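Local coordinates for extracellular protein containing a SCP domain (Bacillus anthracis, PDB 4IFA) that is of unknown function but is an extracellular protein that joins a CAP-associated N-terminal region to an SCP domain of the cysteine-rich secretory protein family, at residues K313-E318 against Y332-I337; D226-I231 against P238-D243; D275-G280 against Q285-N290; Q167-H172 against D297-L302. All coordinates share one frame; numbering follows the deposited sequence.

Contact 1: residues K313-E318 against Y332-I337; sequences KNLLNE and YTQNFI
Helix-on-sheet packing in the alpha-beta-alpha sandwich of the SCP (CAP) domain brings Asn314 and Leu315, at the end of helix 309-315, against Phe336 and Gln334 of strand 331-338. Phe336 is the centre of it. The backbone oxygen of Asn314 sits over one face of the ring, toward the rim, with O 3.8 Å from Phe336 CE1. Over the same face, toward the CD2/CE2 side, CB of Asn314 rests 3.7 Å from CE2 of Phe336, while the edge at CZ is met by CD2 of Leu315 at 4.0 Å. The strand alternates, so Gln334 and Phe336 project from the same side, and the two side chains share that one leucine methyl. Leu315 has CG anti to its own carbonyl carbon (chi1 -69°), which brings CD2 forward between the two side chains although CB does not aim at the strand. The oxygen over the ring also accepts a long backbone bond, Asn317 N to Asn314 O at 3.3 Å, where the chain is already leaving the helix. Phe320 meets the Phe336 ring with planes about 20° apart, and Leu240 touches it as well. The polar ends look to Asn290 on the adjoining strand: it donates from ND2 to Gln334 OE1 and accepts from Asn314 ND2 at its OD1, tying helix to sheet beside the apolar contact. Against Gln334, Leu315 runs at about a right angle and meets the outer end of the amide: CD2 is 3.7 Å from both OE1 and NE2, but 4.2 Å from CD.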
loop_
_atom_site.group_PDB
_atom_site.type_symbol
_atom_site.label_atom_id
_atom_site.label_comp_id
_atom_site.label_asym_id
_atom_site.label_seq_id
_atom_site.Cartn_x
_atom_site.Cartn_y
_atom_site.Cartn_z
ATOM N N LYS A 313 -7.657 11.514 10.272
ATOM C CA LYS A 313 -8.967 12.139 10.443
ATOM C C LYS A 313 -9.763 12.091 9.130
ATOM O O LYS A 313 -10.960 11.814 9.164
ATOM C CB LYS A 313 -8.866 13.575 11.014
ATOM C CG LYS A 313 -8.427 13.598 12.470
ATOM C CD LYS A 313 -8.484 14.941 13.169
ATOM C CE LYS A 313 -7.801 14.807 14.559
ATOM N NZ LYS A 313 -8.271 13.642 15.384
ATOM N N ASN A 314 -9.117 12.349 7.974
ATOM C CA ASN A 314 -9.847 12.300 6.715
ATOM C C ASN A 314 -10.226 10.867 6.351
ATOM O O ASN A 314 -11.369 10.595 5.971
ATOM C CB ASN A 314 -9.057 12.931 5.570
ATOM C CG ASN A 314 -8.947 14.419 5.674
ATOM O OD1 ASN A 314 -9.910 15.109 6.066
ATOM N ND2 ASN A 314 -7.789 14.936 5.303
ATOM N N LEU A 315 -9.290 9.931 6.544
ATOM C CA LEU A 315 -9.587 8.523 6.282
ATOM C C LEU A 315 -10.793 8.021 7.028
ATOM O O LEU A 315 -11.585 7.246 6.517
ATOM C CB LEU A 315 -8.398 7.644 6.673
ATOM C CG LEU A 315 -7.156 7.793 5.808
ATOM C CD1 LEU A 315 -5.973 7.054 6.470
ATOM C CD2 LEU A 315 -7.309 7.283 4.374
ATOM N N LEU A 316 -10.949 8.482 8.266
ATOM C CA LEU A 316 -11.966 7.942 9.173
ATOM C C LEU A 316 -13.207 8.814 9.325
ATOM O O LEU A 316 -14.045 8.562 10.179
ATOM C CB LEU A 316 -11.353 7.651 10.563
ATOM C CG LEU A 316 -10.170 6.686 10.590
ATOM C CD1 LEU A 316 -9.722 6.413 12.018
ATOM C CD2 LEU A 316 -10.478 5.405 9.845
ATOM N N ASN A 317 -13.353 9.819 8.463
ATOM C CA ASN A 317 -14.494 10.717 8.581
ATOM C C ASN A 317 -15.733 10.110 7.973
ATOM O O ASN A 317 -15.804 9.916 6.768
ATOM C CB ASN A 317 -14.170 12.066 7.930
ATOM C CG ASN A 317 -15.218 13.131 8.236
ATOM O OD1 ASN A 317 -16.322 12.847 8.723
ATOM N ND2 ASN A 317 -14.857 14.384 7.974
ATOM N N GLU A 318 -16.719 9.798 8.802
ATOM C CA GLU A 318 -17.956 9.207 8.309
ATOM C C GLU A 318 -18.752 10.172 7.397
ATOM O O GLU A 318 -19.621 9.734 6.613
ATOM C CB GLU A 318 -18.832 8.741 9.493
ATOM C CG GLU A 318 -20.086 7.952 9.067
ATOM C CD GLU A 318 -20.682 7.111 10.188
ATOM O OE1 GLU A 318 -20.667 7.580 11.356
ATOM O OE2 GLU A 318 -21.176 5.986 9.901
ATOM N N TYR A 332 1.237 11.771 -4.371
ATOM C CA TYR A 332 -0.021 11.078 -4.141
ATOM C C TYR A 332 -1.010 11.972 -3.446
ATOM O O TYR A 332 -0.697 12.584 -2.413
ATOM C CB TYR A 332 0.229 9.872 -3.196
ATOM C CG TYR A 332 1.394 8.968 -3.586
ATOM C CD1 TYR A 332 1.190 7.819 -4.357
ATOM C CD2 TYR A 332 2.679 9.233 -3.156
ATOM C CE1 TYR A 332 2.214 6.981 -4.693
ATOM C CE2 TYR A 332 3.737 8.381 -3.514
ATOM C CZ TYR A 332 3.501 7.261 -4.270
ATOM O OH TYR A 332 4.535 6.424 -4.632
ATOM N N THR A 333 -2.211 12.108 -4.035
ATOM C CA THR A 333 -3.252 12.949 -3.475
ATOM C C THR A 333 -4.583 12.225 -3.386
ATOM O O THR A 333 -5.061 11.680 -4.372
ATOM C CB THR A 333 -3.461 14.210 -4.365
ATOM O OG1 THR A 333 -2.252 14.981 -4.416
ATOM C CG2 THR A 333 -4.569 15.121 -3.865
ATOM N N GLN A 334 -5.170 12.250 -2.193
ATOM C CA GLN A 334 -6.555 11.827 -1.980
ATOM C C GLN A 334 -7.404 13.070 -1.858
ATOM O O GLN A 334 -7.095 13.952 -1.036
ATOM C CB GLN A 334 -6.714 11.050 -0.673
ATOM C CG GLN A 334 -6.116 9.667 -0.649
ATOM C CD GLN A 334 -6.245 8.997 0.711
ATOM O OE1 GLN A 334 -5.994 9.611 1.751
ATOM N NE2 GLN A 334 -6.664 7.717 0.720
ATOM N N ASN A 335 -8.511 13.114 -2.606
ATOM C CA ASN A 335 -9.529 14.141 -2.428
ATOM C C ASN A 335 -10.831 13.424 -2.057
ATOM O O ASN A 335 -11.400 12.638 -2.820
ATOM C CB ASN A 335 -9.688 15.066 -3.637
ATOM C CG ASN A 335 -8.567 16.085 -3.775
ATOM O OD1 ASN A 335 -7.656 16.222 -2.897
ATOM N ND2 ASN A 335 -8.603 16.806 -4.881
ATOM N N PHE A 336 -11.291 13.694 -0.837
ATOM C CA PHE A 336 -12.497 13.117 -0.273
ATOM C C PHE A 336 -13.621 14.121 -0.465
ATOM O O PHE A 336 -13.417 15.331 -0.311
ATOM C CB PHE A 336 -12.333 12.901 1.253
ATOM C CG PHE A 336 -11.257 11.935 1.661
ATOM C CD1 PHE A 336 -11.583 10.617 1.919
ATOM C CD2 PHE A 336 -9.944 12.350 1.815
ATOM C CE1 PHE A 336 -10.616 9.718 2.307
ATOM C CE2 PHE A 336 -8.956 11.451 2.176
ATOM C CZ PHE A 336 -9.308 10.134 2.427
ATOM N N ILE A 337 -14.820 13.633 -0.776
ATOM C CA ILE A 337 -15.994 14.495 -0.896
ATOM C C ILE A 337 -17.222 13.880 -0.261
ATOM O O ILE A 337 -17.293 12.679 0.017
ATOM C CB ILE A 337 -16.351 14.860 -2.358
ATOM C CG1 ILE A 337 -16.618 13.593 -3.191
ATOM C CG2 ILE A 337 -15.181 15.676 -3.015
ATOM C CD1 ILE A 337 -17.249 13.915 -4.564
#

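Contact 2: residues D226-I231 against P238-D243; sequences DLTNII and PLLAWD
An asparagine side chain that pairs with both backbone polar groups of one residue joins helix 210-234 of the SCP domain to the run leading into edge strand 241-242. The pair is Asn229 and Leu240. OD1 of Asn229 accepts from N of Leu240 at 2.8 Å, nearly straight at 170° but tilted off the plane of the side-chain carbonyl. Its ND2 gives a hydrogen to O of Leu240 at 3.1 Å, and this bond runs in the plane of the Leu240 carbonyl, on a lone pair, with the acceptor also close to the asparagine's amide plane. The amide is thus gripped at both ends and its rotation is fixed, much as a neighbouring strand would pair with the same backbone. Buried polar atoms on either partner are satisfied in one stroke, just before Ala241 takes up backbone bonds to Thr321 and Leu323. Thr228, the residue before it on the helix, spends its hydroxyl on its own helix, to Ile224 O, and turns its methyl to Leu240: CG2 lies anti to the backbone N and touches Leu240 CD1 at 4.1 Å. Leu240 also packs on Leu323 of strand 322-328. Leu239, more exposed, packs beside the amide oxygen; its CB stands 3.7 Å from Asn229 OD1, and its CD2 reaches the helix backbone at Asn229 O, 3.5 Å away.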
loop_
_atom_site.group_PDB
_atom_site.type_symbol
_atom_site.label_atom_id
_atom_site.label_comp_id
_atom_site.label_asym_id
_atom_site.label_seq_id
_atom_site.Cartn_x
_atom_site.Cartn_y
_atom_site.Cartn_z
ATOM N N ASP A 226 -8.892 1.156 -3.045
ATOM C CA ASP A 226 -9.354 -0.088 -2.435
ATOM C C ASP A 226 -8.833 -0.258 -1.006
ATOM O O ASP A 226 -9.572 -0.710 -0.122
ATOM C CB ASP A 226 -8.903 -1.286 -3.265
ATOM C CG ASP A 226 -9.651 -1.442 -4.544
ATOM O OD1 ASP A 226 -10.816 -1.020 -4.645
ATOM O OD2 ASP A 226 -9.096 -2.070 -5.501
ATOM N N LEU A 227 -7.564 0.082 -0.770
ATOM C CA LEU A 227 -6.977 -0.120 0.539
ATOM C C LEU A 227 -7.547 0.893 1.533
ATOM O O LEU A 227 -7.581 0.624 2.723
ATOM C CB LEU A 227 -5.443 -0.071 0.421
ATOM C CG LEU A 227 -4.822 -1.182 -0.410
ATOM C CD1 LEU A 227 -3.322 -0.865 -0.647
ATOM C CD2 LEU A 227 -5.001 -2.503 0.341
ATOM N N THR A 228 -7.999 2.052 1.042
ATOM C CA THR A 228 -8.692 3.026 1.922
ATOM C C THR A 228 -10.027 2.391 2.346
ATOM O O THR A 228 -10.410 2.547 3.496
ATOM C CB THR A 228 -8.917 4.389 1.233
ATOM O OG1 THR A 228 -7.624 4.998 1.035
ATOM C CG2 THR A 228 -9.708 5.341 2.108
ATOM N N ASN A 229 -10.725 1.714 1.446
ATOM C CA ASN A 229 -11.980 1.070 1.802
ATOM C C ASN A 229 -11.758 -0.096 2.789
ATOM O O ASN A 229 -12.615 -0.356 3.625
ATOM C CB ASN A 229 -12.815 0.694 0.603
ATOM C CG ASN A 229 -13.576 1.871 0.050
ATOM O OD1 ASN A 229 -13.967 2.746 0.819
ATOM N ND2 ASN A 229 -13.810 1.899 -1.259
ATOM N N ILE A 230 -10.609 -0.768 2.727
ATOM C CA ILE A 230 -10.261 -1.776 3.741
ATOM C C ILE A 230 -10.133 -1.115 5.119
ATOM O O ILE A 230 -10.625 -1.637 6.118
ATOM C CB ILE A 230 -9.011 -2.556 3.325
ATOM C CG1 ILE A 230 -9.410 -3.470 2.167
ATOM C CG2 ILE A 230 -8.403 -3.323 4.505
ATOM C CD1 ILE A 230 -8.323 -4.296 1.619
ATOM N N ILE A 231 -9.489 0.054 5.167
ATOM C CA ILE A 231 -9.428 0.803 6.392
ATOM C C ILE A 231 -10.841 1.175 6.860
ATOM O O ILE A 231 -11.163 1.031 8.072
ATOM C CB ILE A 231 -8.563 2.081 6.187
ATOM C CG1 ILE A 231 -7.102 1.716 6.024
ATOM C CG2 ILE A 231 -8.717 3.016 7.393
ATOM C CD1 ILE A 231 -6.207 2.828 5.478
ATOM N N PRO A 238 -18.896 3.453 6.513
ATOM C CA PRO A 238 -19.354 3.147 5.185
ATOM C C PRO A 238 -18.225 3.312 4.183
ATOM O O PRO A 238 -17.345 4.152 4.350
ATOM C CB PRO A 238 -20.426 4.202 4.920
ATOM C CG PRO A 238 -20.814 4.702 6.244
ATOM C CD PRO A 238 -19.611 4.583 7.110
ATOM N N LEU A 239 -18.275 2.528 3.118
ATOM C CA LEU A 239 -17.266 2.594 2.100
ATOM C C LEU A 239 -17.446 3.855 1.265
ATOM O O LEU A 239 -18.541 4.460 1.206
ATOM C CB LEU A 239 -17.335 1.374 1.197
ATOM C CG LEU A 239 -17.189 0.002 1.889
ATOM C CD1 LEU A 239 -16.944 -1.067 0.825
ATOM C CD2 LEU A 239 -16.058 0.001 2.936
ATOM N N LEU A 240 -16.352 4.284 0.669
ATOM C CA LEU A 240 -16.348 5.447 -0.196
ATOM C C LEU A 240 -16.487 5.009 -1.655
ATOM O O LEU A 240 -15.951 3.964 -2.094
ATOM C CB LEU A 240 -15.029 6.214 -0.027
ATOM C CG LEU A 240 -14.717 6.739 1.366
ATOM C CD1 LEU A 240 -13.268 7.195 1.509
ATOM C CD2 LEU A 240 -15.680 7.842 1.782
ATOM N N ALA A 241 -17.262 5.778 -2.404
ATOM C CA ALA A 241 -17.461 5.572 -3.843
ATOM C C ALA A 241 -16.428 6.322 -4.629
ATOM O O ALA A 241 -16.130 7.442 -4.321
ATOM C CB ALA A 241 -18.868 6.071 -4.268
ATOM N N TRP A 242 -15.891 5.708 -5.686
ATOM C CA TRP A 242 -14.937 6.353 -6.563
ATOM C C TRP A 242 -15.590 7.480 -7.319
ATOM O O TRP A 242 -16.718 7.328 -7.846
ATOM C CB TRP A 242 -14.415 5.333 -7.598
ATOM C CG TRP A 242 -13.436 5.887 -8.613
ATOM C CD1 TRP A 242 -13.716 6.231 -9.912
ATOM C CD2 TRP A 242 -12.054 6.230 -8.402
ATOM N NE1 TRP A 242 -12.589 6.717 -10.529
ATOM C CE2 TRP A 242 -11.551 6.716 -9.638
ATOM C CE3 TRP A 242 -11.177 6.131 -7.321
ATOM C CZ2 TRP A 242 -10.225 7.119 -9.792
ATOM C CZ3 TRP A 242 -9.863 6.485 -7.485
ATOM C CH2 TRP A 242 -9.399 7.004 -8.693
ATOM N N ASP A 243 -14.894 8.621 -7.378
ATOM C CA ASP A 243 -15.401 9.729 -8.173
ATOM C C ASP A 243 -14.332 10.151 -9.169
ATOM O O ASP A 243 -13.279 10.709 -8.798
ATOM C CB ASP A 243 -15.816 10.919 -7.323
ATOM C CG ASP A 243 -16.575 11.940 -8.144
ATOM O OD1 ASP A 243 -17.742 11.653 -8.570
ATOM O OD2 ASP A 243 -16.023 13.007 -8.454
#

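Contact 3: residues D275-G280 against Q285-N290; sequences DRLQRG and QLAGEN
Arg276 and Leu277 of helix 273-279 reach across to Glu289 and Ala287, two residues that point from the same side of strand 286-293. The arginine leaves the helix with CG anti to the carbonyl carbon and runs on extended until chi3 (-69°) bends it, which lays the guanidinium edge-on to the glutamate. Glu289 comes to meet it as a straight chain, CG anti to the backbone N (chi1 172°), crossing the arginine at about a right angle. The two flat ends are nevertheless nearly coplanar, 5° apart. NH2 of Arg276 forms the salt bridge to OE2 of Glu289 at 3.0 Å, on the syn side of the carboxylate. A water on the guanidinium edge makes a second link, accepting from Arg276 NE at 2.9 Å and donating to Glu289 OE2 at 2.9 Å. His265 ties in both partners, its ND1 bonded to Glu289 OE1 and its O to Arg276 NH1, so the carboxylate and the guanidinium are each held at more than one point. One residue along the helix from the arginine, Leu277 CD1 packs 3.6 Å from Ala287 CB, and Leu277 goes on to Val249 of helix 244-260. His253 of that helix touches both Arg276 and Glu289. A sheet glutamate bonded to one histidine and touched by another is consistent with the central cavity of CAP domains, where histidine and acidic side chains gather.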
loop_
_atom_site.group_PDB
_atom_site.type_symbol
_atom_site.label_atom_id
_atom_site.label_comp_id
_atom_site.label_asym_id
_atom_site.label_seq_id
_atom_site.Cartn_x
_atom_site.Cartn_y
_atom_site.Cartn_z
ATOM N N ASP A 275 -11.088 25.691 -4.620
ATOM C CA ASP A 275 -10.899 26.278 -5.953
ATOM C C ASP A 275 -10.659 25.195 -7.008
ATOM O O ASP A 275 -11.192 25.242 -8.103
ATOM C CB ASP A 275 -9.689 27.232 -5.962
ATOM C CG ASP A 275 -9.879 28.475 -5.104
ATOM O OD1 ASP A 275 -11.045 28.906 -4.863
ATOM O OD2 ASP A 275 -8.867 29.103 -4.715
ATOM N N ARG A 276 -9.811 24.213 -6.672
ATOM C CA ARG A 276 -9.493 23.167 -7.620
ATOM C C ARG A 276 -10.715 22.298 -7.991
ATOM O O ARG A 276 -10.907 21.894 -9.161
ATOM C CB ARG A 276 -8.363 22.298 -7.073
ATOM C CG ARG A 276 -7.045 23.045 -6.885
ATOM C CD ARG A 276 -5.920 22.076 -6.580
ATOM N NE ARG A 276 -5.949 21.396 -5.283
ATOM C CZ ARG A 276 -5.465 21.902 -4.147
ATOM N NH1 ARG A 276 -5.010 23.162 -4.108
ATOM N NH2 ARG A 276 -5.447 21.176 -3.046
ATOM N N LEU A 277 -11.465 21.905 -6.970
ATOM C CA LEU A 277 -12.654 21.047 -7.185
ATOM C C LEU A 277 -13.692 21.774 -8.049
ATOM O O LEU A 277 -14.224 21.205 -9.006
ATOM C CB LEU A 277 -13.243 20.573 -5.849
ATOM C CG LEU A 277 -12.389 19.536 -5.101
ATOM C CD1 LEU A 277 -12.904 19.440 -3.665
ATOM C CD2 LEU A 277 -12.382 18.182 -5.819
ATOM N N GLN A 278 -13.944 23.028 -7.724
ATOM C CA GLN A 278 -14.824 23.869 -8.525
ATOM C C GLN A 278 -14.347 23.931 -9.993
ATOM O O GLN A 278 -15.149 23.854 -10.929
ATOM C CB GLN A 278 -14.872 25.276 -7.929
ATOM C CG GLN A 278 -15.831 26.228 -8.646
ATOM C CD GLN A 278 -15.764 27.654 -8.116
ATOM O OE1 GLN A 278 -14.672 28.184 -7.827
ATOM N NE2 GLN A 278 -16.920 28.310 -8.045
ATOM N N ARG A 279 -13.042 24.143 -10.199
ATOM C CA ARG A 279 -12.485 24.191 -11.551
ATOM C C ARG A 279 -12.691 22.885 -12.331
ATOM O O ARG A 279 -12.882 22.911 -13.551
ATOM C CB ARG A 279 -10.991 24.567 -11.476
ATOM C CG ARG A 279 -10.334 24.884 -12.796
ATOM C CD ARG A 279 -8.902 25.377 -12.608
ATOM N NE ARG A 279 -8.810 26.633 -11.848
ATOM C CZ ARG A 279 -8.294 26.794 -10.625
ATOM N NH1 ARG A 279 -7.759 25.798 -9.951
ATOM N NH2 ARG A 279 -8.309 27.989 -10.051
ATOM N N GLY A 280 -12.674 21.755 -11.613
ATOM C CA GLY A 280 -12.881 20.429 -12.203
ATOM C C GLY A 280 -14.343 20.022 -12.299
ATOM O O GLY A 280 -14.635 18.880 -12.620
ATOM N N GLN A 285 -20.689 18.919 -0.749
ATOM C CA GLN A 285 -21.167 19.440 0.518
ATOM C C GLN A 285 -19.995 19.644 1.448
ATOM O O GLN A 285 -20.015 20.513 2.298
ATOM C CB GLN A 285 -22.127 18.422 1.147
ATOM C CG GLN A 285 -23.414 18.257 0.364
ATOM C CD GLN A 285 -24.293 17.181 0.941
ATOM O OE1 GLN A 285 -24.209 16.876 2.130
ATOM N NE2 GLN A 285 -25.225 16.684 0.136
ATOM N N LEU A 286 -18.949 18.840 1.267
ATOM C CA LEU A 286 -17.747 18.869 2.113
ATOM C C LEU A 286 -16.596 18.201 1.360
ATOM O O LEU A 286 -16.832 17.279 0.557
ATOM C CB LEU A 286 -17.992 18.070 3.386
ATOM C CG LEU A 286 -17.001 18.277 4.516
ATOM C CD1 LEU A 286 -17.275 19.648 5.155
ATOM C CD2 LEU A 286 -17.093 17.180 5.568
ATOM N N ALA A 287 -15.361 18.634 1.637
ATOM C CA ALA A 287 -14.172 18.086 0.998
ATOM C C ALA A 287 -13.012 18.024 1.982
ATOM O O ALA A 287 -12.952 18.788 2.959
ATOM C CB ALA A 287 -13.761 18.891 -0.211
ATOM N N GLY A 288 -12.113 17.101 1.715
ATOM C CA GLY A 288 -10.868 16.955 2.486
ATOM C C GLY A 288 -9.769 16.428 1.590
ATOM O O GLY A 288 -10.036 15.857 0.550
ATOM N N GLU A 289 -8.520 16.632 2.004
ATOM C CA GLU A 289 -7.378 16.202 1.199
ATOM C C GLU A 289 -6.245 15.632 2.024
ATOM O O GLU A 289 -5.899 16.200 3.044
ATOM C CB GLU A 289 -6.820 17.390 0.423
ATOM C CG GLU A 289 -5.505 17.160 -0.333
ATOM C CD GLU A 289 -5.189 18.349 -1.217
ATOM O OE1 GLU A 289 -4.596 19.338 -0.711
ATOM O OE2 GLU A 289 -5.570 18.289 -2.396
ATOM N N ASN A 290 -5.659 14.533 1.525
ATOM C CA ASN A 290 -4.399 14.036 2.044
ATOM C C ASN A 290 -3.390 14.073 0.892
ATOM O O ASN A 290 -3.688 13.621 -0.198
ATOM C CB ASN A 290 -4.478 12.585 2.559
ATOM C CG ASN A 290 -5.228 12.455 3.842
ATOM O OD1 ASN A 290 -5.335 13.406 4.616
ATOM N ND2 ASN A 290 -5.716 11.231 4.133
HETATM O O HOH W 1 -6.499 18.581 -5.143
#

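Contact 4: residues Q167-H172 against D297-L302; sequences QLYFDH and DGVAAL
Strand 164-171 passes the first turn of helix 298-306 with the backbones well apart, Tyr169 and Ala300 being nearest at 9.1 Å between CA atoms, and one long side chain spans that distance. Tyr169 points at the helix and touches it with the outer half of its ring. CE2 lies 3.9 Å from CG1 of Val299, a purely apolar touch in which the methyl meets the ring obliquely. In Val299 that methyl is the branch anti to the backbone N (chi1 169°), leaving CG2 for Leu227 of helix 210-234. The phenol oxygen then passes alongside Ala300, with OH 4.0 Å from CB of Ala300; this is van der Waals contact, since the hydroxyl's polar partner is Arg181 NH2 on the adjoining strand 176-183. Gln167, two residues back on the same strand, sets CG over one face of the ring, 4.3 Å above its plane and toward the rim. The helix start is itself firmly built. Asp297 is the N-cap, its OD1 accepting from Ala300 N at 3.1 Å, and its other carboxylate oxygen, OD2, makes a salt bridge to Arg181 NH1. Arg181 therefore links the tyrosine hydroxyl to the capping aspartate and touches Val299. A single arginine bridges sheet and helix cap, with a tyrosine wedged beside it: this is the seam between the antiparallel sheet of the CAP-associated N-terminal region and the SCP domain's capped helix.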
loop_
_atom_site.group_PDB
_atom_site.type_symbol
_atom_site.label_atom_id
_atom_site.label_comp_id
_atom_site.label_asym_id
_atom_site.label_seq_id
_atom_site.Cartn_x
_atom_site.Cartn_y
_atom_site.Cartn_z
ATOM N N GLN A 167 7.766 -7.225 5.424
ATOM C CA GLN A 167 7.612 -5.893 6.011
ATOM C C GLN A 167 6.233 -5.903 6.670
ATOM O O GLN A 167 5.216 -6.129 6.010
ATOM C CB GLN A 167 7.675 -4.821 4.928
ATOM C CG GLN A 167 7.656 -3.358 5.366
ATOM C CD GLN A 167 7.827 -2.402 4.159
ATOM O OE1 GLN A 167 7.543 -2.754 3.010
ATOM N NE2 GLN A 167 8.239 -1.180 4.442
ATOM N N LEU A 168 6.208 -5.620 7.963
ATOM C CA LEU A 168 4.993 -5.748 8.783
ATOM C C LEU A 168 4.437 -4.365 9.045
ATOM O O LEU A 168 4.971 -3.624 9.862
ATOM C CB LEU A 168 5.305 -6.488 10.088
ATOM C CG LEU A 168 6.016 -7.845 9.958
ATOM C CD1 LEU A 168 6.343 -8.396 11.363
ATOM C CD2 LEU A 168 5.175 -8.828 9.186
ATOM N N TYR A 169 3.347 -4.024 8.358
ATOM C CA TYR A 169 2.769 -2.698 8.478
ATOM C C TYR A 169 1.788 -2.648 9.645
ATOM O O TYR A 169 0.810 -3.402 9.696
ATOM C CB TYR A 169 2.061 -2.291 7.192
ATOM C CG TYR A 169 2.944 -1.837 6.047
ATOM C CD1 TYR A 169 3.631 -0.630 6.117
ATOM C CD2 TYR A 169 3.028 -2.557 4.851
ATOM C CE1 TYR A 169 4.389 -0.160 5.081
ATOM C CE2 TYR A 169 3.776 -2.071 3.791
ATOM C CZ TYR A 169 4.449 -0.891 3.914
ATOM O OH TYR A 169 5.153 -0.334 2.854
ATOM N N PHE A 170 2.054 -1.729 10.574
ATOM C CA PHE A 170 1.200 -1.506 11.745
ATOM C C PHE A 170 0.484 -0.153 11.679
ATOM O O PHE A 170 0.991 0.802 11.097
ATOM C CB PHE A 170 2.036 -1.517 13.019
ATOM C CG PHE A 170 2.479 -2.868 13.431
ATOM C CD1 PHE A 170 1.686 -3.646 14.259
ATOM C CD2 PHE A 170 3.659 -3.407 12.948
ATOM C CE1 PHE A 170 2.077 -4.960 14.609
ATOM C CE2 PHE A 170 4.043 -4.685 13.291
ATOM C CZ PHE A 170 3.254 -5.459 14.105
ATOM N N ASP A 171 -0.672 -0.114 12.323
ATOM C CA ASP A 171 -1.323 1.112 12.725
ATOM C C ASP A 171 -0.801 1.352 14.138
ATOM O O ASP A 171 -1.168 0.623 15.061
ATOM C CB ASP A 171 -2.836 0.881 12.727
ATOM C CG ASP A 171 -3.602 2.087 13.212
ATOM O OD1 ASP A 171 -3.084 2.854 14.061
ATOM O OD2 ASP A 171 -4.718 2.317 12.684
ATOM N N HIS A 172 0.105 2.308 14.301
ATOM C CA HIS A 172 0.739 2.516 15.629
ATOM C C HIS A 172 -0.215 3.092 16.629
ATOM O O HIS A 172 0.085 3.088 17.840
ATOM C CB HIS A 172 2.013 3.368 15.581
ATOM C CG HIS A 172 1.781 4.842 15.639
ATOM N ND1 HIS A 172 1.470 5.597 14.528
ATOM C CD2 HIS A 172 1.858 5.714 16.676
ATOM C CE1 HIS A 172 1.342 6.864 14.883
ATOM N NE2 HIS A 172 1.584 6.967 16.184
ATOM N N ASP A 297 5.527 3.606 -3.178
ATOM C CA ASP A 297 4.313 3.296 -3.893
ATOM C C ASP A 297 3.083 3.687 -3.101
ATOM O O ASP A 297 3.198 4.246 -2.010
ATOM C CB ASP A 297 4.295 1.824 -4.377
ATOM C CG ASP A 297 4.292 0.778 -3.224
ATOM O OD1 ASP A 297 4.037 1.160 -2.059
ATOM O OD2 ASP A 297 4.498 -0.410 -3.547
ATOM N N GLY A 298 1.903 3.431 -3.660
ATOM C CA GLY A 298 0.647 3.826 -3.031
ATOM C C GLY A 298 0.420 3.164 -1.702
ATOM O O GLY A 298 -0.095 3.811 -0.767
ATOM N N VAL A 299 0.741 1.880 -1.591
ATOM C CA VAL A 299 0.664 1.135 -0.332
ATOM C C VAL A 299 1.447 1.865 0.748
ATOM O O VAL A 299 0.938 2.100 1.849
ATOM C CB VAL A 299 1.171 -0.309 -0.507
ATOM C CG1 VAL A 299 1.353 -0.987 0.867
ATOM C CG2 VAL A 299 0.217 -1.099 -1.403
ATOM N N ALA A 300 2.677 2.284 0.441
ATOM C CA ALA A 300 3.505 2.983 1.408
ATOM C C ALA A 300 2.950 4.346 1.766
ATOM O O ALA A 300 2.913 4.744 2.962
ATOM C CB ALA A 300 4.956 3.111 0.872
ATOM N N ALA A 301 2.463 5.088 0.776
ATOM C CA ALA A 301 1.859 6.403 1.066
ATOM C C ALA A 301 0.672 6.282 1.980
ATOM O O ALA A 301 0.540 7.044 2.940
ATOM C CB ALA A 301 1.421 7.124 -0.221
ATOM N N LEU A 302 -0.211 5.337 1.707
ATOM C CA LEU A 302 -1.420 5.173 2.528
ATOM C C LEU A 302 -1.056 4.805 3.994
ATOM O O LEU A 302 -1.711 5.270 4.962
ATOM C CB LEU A 302 -2.359 4.131 1.912
ATOM C CG LEU A 302 -3.634 3.839 2.668
ATOM C CD1 LEU A 302 -4.477 5.092 2.804
ATOM C CD2 LEU A 302 -4.392 2.764 1.895
#

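In the fold
Contacts 1, 2 and 3 all belong to the mixed sheet of the SCP domain, with helices 309-315, 210-234 and 273-279 meeting it or its edge; contact 4, nearest the chain's centre, instead joins the SCP domain to the N-terminal region. Contacts 1 and 3 sit on neighbouring strands, bonded through Gln334 N to Asn290 O, and contact 1 meets contact 2 where Phe336 and Leu315 touch Leu240 and Thr228. Leu302, on the helix of contact 4, packs against Leu315 of contact 1 and Thr228 of contact 2. All are largely buried, though contact 2 keeps an exposed rim at Leu239. Chemistry varies: mostly apolar in 1 and 4, amide-to-backbone in 2, charged and hydrated in 3.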